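Local coordinates for glutathione peroxidase (Schistosoma mansoni, PDB 2V1M), which catalyses the reduction of hydrogen peroxide by glutathione, yielding glutathione disulfide and water, as part of the parasite's detoxification pathway, at residues 29-41 with 130-142. Sequence-based numbering, arbitrary orientation.
Sequences YRGHVCLIVNVAC and IKWNFSKFLVDRQ. With SO4 (sulfate ion), chain B.
Ile36 and Phe137 form a hydrogen-bonded antiparallel pair at the middle of the thioredoxin-fold sheet, where strand 33-39 runs between strands 65-71 and 136-139. Ile36 N reaches Phe137 O at 2.8 Å, nearly straight at 173°, and Cys34 and Val139 repeat the pattern. Valines and Ile36 suit the extended backbone, and with the leucines they fill both faces of the buried sheet. On one face Ile36 CD1 meets Val139 CG2, with helix 113-121 touching Ile36; on the other Val33 CG1 lies 3.6 Å from Leu138 CD1, and helix 46-60 packs on Leu35.

Past the regular pairing, Asn38 adds its side-chain amide to its backbone bonds: Asn38 O takes Phe134 N at 2.7 Å, and Asn38 N bonds only weakly to Ser135 O. Its CG sits between backbone N and carbonyl carbon (chi1 61°), which brings ND2 to Trp132 O at 3.1 Å, while OD1 takes a weak bond from Ser135 N. A water joins ND2 to Asn133 OD1; Asn133 ND2 in turn donates to the cysteinesulfonic acid at position 43, the probable active-site residue. Phe134 lays a ring face under Val39 CA, a CH-pi contact, and turns its edge to Ala40 O.

The other end is looser and partly open to solvent. A water lies 2.8 Å from both His32 O and Asp140 O, placed to donate to either, and Gly31, at a positive phi that suits glycine in this type II turn, donates only weakly to Arg141 O. The Arg141 chain, extended from CG to NE, passes alongside the Gly31 carbonyl; Leu166 O holds NH2, while NH1 meets Gly31 O at 2.8 Å, within the guanidinium plane.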
loop_
_atom_site.group_PDB
_atom_site.type_symbol
_atom_site.label_atom_id
_atom_site.label_comp_id
_atom_site.label_asym_id
_atom_site.label_seq_id
_atom_site.Cartn_x
_atom_site.Cartn_y
_atom_site.Cartn_z
ATOM N N TYR A 29 -7.407 10.390 3.588
ATOM C CA TYR A 29 -7.169 10.196 2.155
ATOM C C TYR A 29 -8.383 10.494 1.278
ATOM O O TYR A 29 -8.338 10.277 0.059
ATOM C CB TYR A 29 -6.628 8.779 1.919
ATOM C CG TYR A 29 -5.305 8.579 2.639
ATOM C CD1 TYR A 29 -4.152 9.167 2.151
ATOM C CD2 TYR A 29 -5.239 7.882 3.831
ATOM C CE1 TYR A 29 -2.951 9.045 2.839
ATOM C CE2 TYR A 29 -4.028 7.756 4.553
ATOM C CZ TYR A 29 -2.894 8.350 4.044
ATOM O OH TYR A 29 -1.735 8.200 4.759
ATOM N N ARG A 30 -9.453 11.028 1.872
ATOM C CA ARG A 30 -10.648 11.350 1.081
ATOM C C ARG A 30 -10.282 12.278 -0.071
ATOM O O ARG A 30 -9.599 13.296 0.107
ATOM C CB ARG A 30 -11.691 12.041 1.948
ATOM C CG ARG A 30 -13.084 12.006 1.349
ATOM C CD ARG A 30 -14.151 12.441 2.357
ATOM N NE ARG A 30 -14.553 11.441 3.375
ATOM C CZ ARG A 30 -15.530 10.553 3.202
ATOM N NH1 ARG A 30 -16.130 10.477 2.031
ATOM N NH2 ARG A 30 -15.884 9.704 4.176
ATOM N N GLY A 31 -10.750 11.928 -1.260
ATOM C CA GLY A 31 -10.549 12.764 -2.432
ATOM C C GLY A 31 -9.242 12.538 -3.176
ATOM O O GLY A 31 -9.051 13.155 -4.219
ATOM N N HIS A 32 -8.370 11.678 -2.655
ATOM C CA HIS A 32 -7.078 11.354 -3.294
ATOM C C HIS A 32 -7.083 9.937 -3.811
ATOM O O HIS A 32 -7.725 9.065 -3.244
ATOM C CB HIS A 32 -5.949 11.575 -2.277
ATOM C CG HIS A 32 -5.744 13.045 -1.984
ATOM N ND1 HIS A 32 -5.367 13.547 -0.752
ATOM C CD2 HIS A 32 -5.892 14.131 -2.790
ATOM C CE1 HIS A 32 -5.297 14.867 -0.815
ATOM N NE2 HIS A 32 -5.599 15.247 -2.043
ATOM N N VAL A 33 -6.367 9.710 -4.903
ATOM C CA VAL A 33 -6.159 8.343 -5.384
ATOM C C VAL A 33 -5.097 7.708 -4.506
ATOM O O VAL A 33 -4.074 8.347 -4.243
ATOM C CB VAL A 33 -5.719 8.362 -6.874
ATOM C CG1 VAL A 33 -5.295 6.977 -7.364
ATOM C CG2 VAL A 33 -6.815 8.939 -7.739
ATOM N N CYS A 34 -5.329 6.457 -4.062
ATOM C CA CYS A 34 -4.369 5.793 -3.210
ATOM C C CYS A 34 -3.852 4.523 -3.847
ATOM O O CYS A 34 -4.617 3.760 -4.463
ATOM C CB CYS A 34 -4.969 5.443 -1.830
ATOM S SG CYS A 34 -5.543 6.871 -0.891
ATOM N N LEU A 35 -2.555 4.287 -3.669
ATOM C CA LEU A 35 -1.928 3.037 -4.064
ATOM C C LEU A 35 -1.438 2.377 -2.782
ATOM O O LEU A 35 -0.582 2.947 -2.091
ATOM C CB LEU A 35 -0.771 3.274 -5.041
ATOM C CG LEU A 35 -0.192 1.964 -5.618
ATOM C CD1 LEU A 35 -1.213 1.240 -6.535
ATOM C CD2 LEU A 35 1.112 2.276 -6.353
ATOM N N ILE A 36 -2.047 1.240 -2.420
ATOM C CA ILE A 36 -1.795 0.594 -1.142
ATOM C C ILE A 36 -0.949 -0.646 -1.384
ATOM O O ILE A 36 -1.372 -1.561 -2.161
ATOM C CB ILE A 36 -3.136 0.260 -0.420
ATOM C CG1 ILE A 36 -3.954 1.556 -0.252
ATOM C CG2 ILE A 36 -2.804 -0.422 0.905
ATOM C CD1 ILE A 36 -5.286 1.373 0.465
ATOM N N VAL A 37 0.213 -0.686 -0.748
ATOM C CA VAL A 37 1.227 -1.708 -1.054
ATOM C C VAL A 37 1.644 -2.372 0.237
ATOM O O VAL A 37 1.962 -1.691 1.213
ATOM C CB VAL A 37 2.466 -1.018 -1.720
ATOM C CG1 VAL A 37 3.471 -2.102 -2.187
ATOM C CG2 VAL A 37 2.043 -0.131 -2.848
ATOM N N ASN A 38 1.646 -3.719 0.289
ATOM C CA ASN A 38 2.257 -4.425 1.421
ATOM C C ASN A 38 3.733 -4.610 1.105
ATOM O O ASN A 38 4.073 -4.981 -0.012
ATOM C CB ASN A 38 1.547 -5.743 1.723
ATOM C CG ASN A 38 1.590 -6.745 0.548
ATOM O OD1 ASN A 38 1.038 -6.478 -0.533
ATOM N ND2 ASN A 38 2.204 -7.911 0.779
ATOM N N VAL A 39 4.601 -4.297 2.083
ATOM C CA VAL A 39 6.021 -4.195 1.817
ATOM C C VAL A 39 6.815 -5.107 2.737
ATOM O O VAL A 39 6.319 -5.645 3.735
ATOM C CB VAL A 39 6.501 -2.709 1.927
ATOM C CG1 VAL A 39 5.794 -1.846 0.899
ATOM C CG2 VAL A 39 6.288 -2.161 3.347
ATOM N N ALA A 40 8.096 -5.285 2.362
ATOM C CA ALA A 40 9.072 -6.045 3.138
ATOM C C ALA A 40 10.454 -5.551 2.746
ATOM O O ALA A 40 10.707 -5.274 1.553
ATOM C CB ALA A 40 8.962 -7.541 2.855
ATOM N N CYS A 41 11.373 -5.509 3.711
ATOM C CA CYS A 41 12.717 -5.015 3.419
ATOM C C CYS A 41 13.674 -6.058 2.881
ATOM O O CYS A 41 14.737 -5.670 2.345
ATOM C CB CYS A 41 13.360 -4.404 4.672
ATOM S SG CYS A 41 12.569 -2.898 5.308
ATOM N N ILE A 130 -3.431 -12.632 -0.458
ATOM C CA ILE A 130 -2.245 -11.917 -0.945
ATOM C C ILE A 130 -1.148 -12.973 -1.156
ATOM O O ILE A 130 -0.916 -13.827 -0.281
ATOM C CB ILE A 130 -1.791 -10.836 0.053
ATOM C CG1 ILE A 130 -2.918 -9.860 0.409
ATOM C CG2 ILE A 130 -0.536 -10.127 -0.445
ATOM C CD1 ILE A 130 -3.559 -9.176 -0.799
ATOM N N LYS A 131 -0.482 -12.910 -2.304
ATOM C CA LYS A 131 0.415 -13.994 -2.661
ATOM C C LYS A 131 1.856 -13.824 -2.226
ATOM O O LYS A 131 2.547 -14.823 -1.997
ATOM C CB LYS A 131 0.376 -14.236 -4.147
ATOM C CG LYS A 131 -0.926 -14.843 -4.599
ATOM C CD LYS A 131 -0.996 -14.846 -6.127
ATOM C CE LYS A 131 -2.208 -15.575 -6.675
ATOM N NZ LYS A 131 -3.484 -15.044 -6.151
ATOM N N TRP A 132 2.328 -12.589 -2.096
ATOM C CA TRP A 132 3.689 -12.343 -1.624
ATOM C C TRP A 132 3.788 -10.863 -1.241
ATOM O O TRP A 132 2.804 -10.108 -1.333
ATOM C CB TRP A 132 4.761 -12.760 -2.682
ATOM C CG TRP A 132 6.084 -13.083 -2.063
ATOM C CD1 TRP A 132 7.259 -12.393 -2.209
ATOM C CD2 TRP A 132 6.365 -14.154 -1.148
ATOM N NE1 TRP A 132 8.252 -12.979 -1.443
ATOM C CE2 TRP A 132 7.726 -14.051 -0.776
ATOM C CE3 TRP A 132 5.601 -15.223 -0.613
ATOM C CZ2 TRP A 132 8.346 -14.972 0.093
ATOM C CZ3 TRP A 132 6.227 -16.142 0.248
ATOM C CH2 TRP A 132 7.588 -15.996 0.589
ATOM N N ASN A 133 4.981 -10.449 -0.823
ATOM C CA ASN A 133 5.244 -9.021 -0.623
ATOM C C ASN A 133 5.009 -8.244 -1.921
ATOM O O ASN A 133 5.231 -8.741 -3.025
ATOM C CB ASN A 133 6.670 -8.835 -0.128
ATOM C CG ASN A 133 6.994 -9.729 1.041
ATOM O OD1 ASN A 133 6.361 -9.654 2.106
ATOM N ND2 ASN A 133 7.967 -10.620 0.836
ATOM N N PHE A 134 4.642 -6.970 -1.753
ATOM C CA PHE A 134 4.523 -5.997 -2.836
ATOM C C PHE A 134 3.354 -6.237 -3.779
ATOM O O PHE A 134 3.428 -5.895 -4.952
ATOM C CB PHE A 134 5.845 -5.798 -3.593
ATOM C CG PHE A 134 6.944 -5.289 -2.688
ATOM C CD1 PHE A 134 6.966 -3.959 -2.277
ATOM C CD2 PHE A 134 7.971 -6.134 -2.251
ATOM C CE1 PHE A 134 7.962 -3.465 -1.461
ATOM C CE2 PHE A 134 8.966 -5.639 -1.419
ATOM C CZ PHE A 134 8.988 -4.332 -1.012
ATOM N N SER A 135 2.245 -6.782 -3.268
ATOM C CA SER A 135 0.998 -6.642 -4.031
ATOM C C SER A 135 0.559 -5.167 -3.945
ATOM O O SER A 135 1.022 -4.402 -3.072
ATOM C CB SER A 135 -0.088 -7.527 -3.431
ATOM O OG SER A 135 -1.102 -7.797 -4.375
ATOM N N LYS A 136 -0.313 -4.753 -4.873
ATOM C CA LYS A 136 -0.783 -3.372 -4.952
ATOM C C LYS A 136 -2.280 -3.320 -5.139
ATOM O O LYS A 136 -2.833 -4.052 -5.981
ATOM C CB LYS A 136 -0.104 -2.581 -6.089
ATOM C CG LYS A 136 1.405 -2.469 -5.998
ATOM C CD LYS A 136 2.207 -3.593 -6.713
ATOM C CE LYS A 136 3.687 -3.332 -6.542
ATOM N NZ LYS A 136 4.540 -4.452 -7.039
ATOM N N PHE A 137 -2.957 -2.426 -4.404
ATOM C CA PHE A 137 -4.374 -2.103 -4.645
ATOM C C PHE A 137 -4.481 -0.638 -5.008
ATOM O O PHE A 137 -3.873 0.234 -4.344
ATOM C CB PHE A 137 -5.256 -2.374 -3.421
ATOM C CG PHE A 137 -5.447 -3.828 -3.124
ATOM C CD1 PHE A 137 -6.584 -4.503 -3.553
ATOM C CD2 PHE A 137 -4.486 -4.548 -2.408
ATOM C CE1 PHE A 137 -6.789 -5.846 -3.251
ATOM C CE2 PHE A 137 -4.679 -5.876 -2.098
ATOM C CZ PHE A 137 -5.816 -6.536 -2.535
ATOM N N LEU A 138 -5.258 -0.347 -6.052
ATOM C CA LEU A 138 -5.500 1.011 -6.508
ATOM C C LEU A 138 -6.928 1.402 -6.088
ATOM O O LEU A 138 -7.907 0.700 -6.381
ATOM C CB LEU A 138 -5.349 1.077 -8.022
ATOM C CG LEU A 138 -5.594 2.430 -8.674
ATOM C CD1 LEU A 138 -4.630 3.496 -8.126
ATOM C CD2 LEU A 138 -5.491 2.312 -10.187
ATOM N N VAL A 139 -7.003 2.546 -5.399
ATOM C CA VAL A 139 -8.221 3.055 -4.763
ATOM C C VAL A 139 -8.509 4.430 -5.353
ATOM O O VAL A 139 -7.627 5.315 -5.403
ATOM C CB VAL A 139 -8.008 3.131 -3.251
ATOM C CG1 VAL A 139 -9.261 3.715 -2.535
ATOM C CG2 VAL A 139 -7.621 1.786 -2.655
ATOM N N ASP A 140 -9.755 4.620 -5.803
ATOM C CA ASP A 140 -10.132 5.875 -6.432
ATOM C C ASP A 140 -10.358 7.010 -5.399
ATOM O O ASP A 140 -10.205 6.836 -4.180
ATOM C CB ASP A 140 -11.339 5.630 -7.361
ATOM C CG ASP A 140 -12.674 5.422 -6.630
ATOM O OD1 ASP A 140 -12.765 5.632 -5.398
ATOM O OD2 ASP A 140 -13.615 5.030 -7.361
ATOM N N ARG A 141 -10.694 8.185 -5.942
ATOM C CA ARG A 141 -10.887 9.382 -5.108
ATOM C C ARG A 141 -12.096 9.304 -4.172
ATOM O O ARG A 141 -12.237 10.199 -3.324
ATOM C CB ARG A 141 -11.016 10.614 -5.970
ATOM C CG ARG A 141 -9.711 11.009 -6.719
ATOM C CD ARG A 141 -9.905 12.302 -7.473
ATOM N NE ARG A 141 -8.785 12.765 -8.304
ATOM C CZ ARG A 141 -7.747 13.471 -7.863
ATOM N NH1 ARG A 141 -7.573 13.704 -6.572
ATOM N NH2 ARG A 141 -6.831 13.941 -8.714
ATOM N N GLN A 142 -12.940 8.275 -4.340
ATOM C CA GLN A 142 -14.067 7.995 -3.445
ATOM C C GLN A 142 -13.790 6.813 -2.524
ATOM O O GLN A 142 -14.698 6.297 -1.862
ATOM C CB GLN A 142 -15.376 7.793 -4.247
ATOM C CG GLN A 142 -15.854 9.060 -4.903
ATOM C CD GLN A 142 -15.066 9.449 -6.140
ATOM O OE1 GLN A 142 -14.804 8.624 -7.015
ATOM N NE2 GLN A 142 -14.710 10.720 -6.220
HETATM S S SO4 B . -2.779 -11.490 -7.164
HETATM O O1 SO4 B . -3.545 -12.311 -6.168
HETATM O O2 SO4 B . -2.857 -12.208 -8.455
HETATM O O3 SO4 B . -3.449 -10.176 -7.246
HETATM O O4 SO4 B . -1.376 -11.396 -6.766
HETATM O O HOH W 1 -9.691 7.948 -1.640
HETATM O O HOH W 2 4.502 -7.652 2.560
#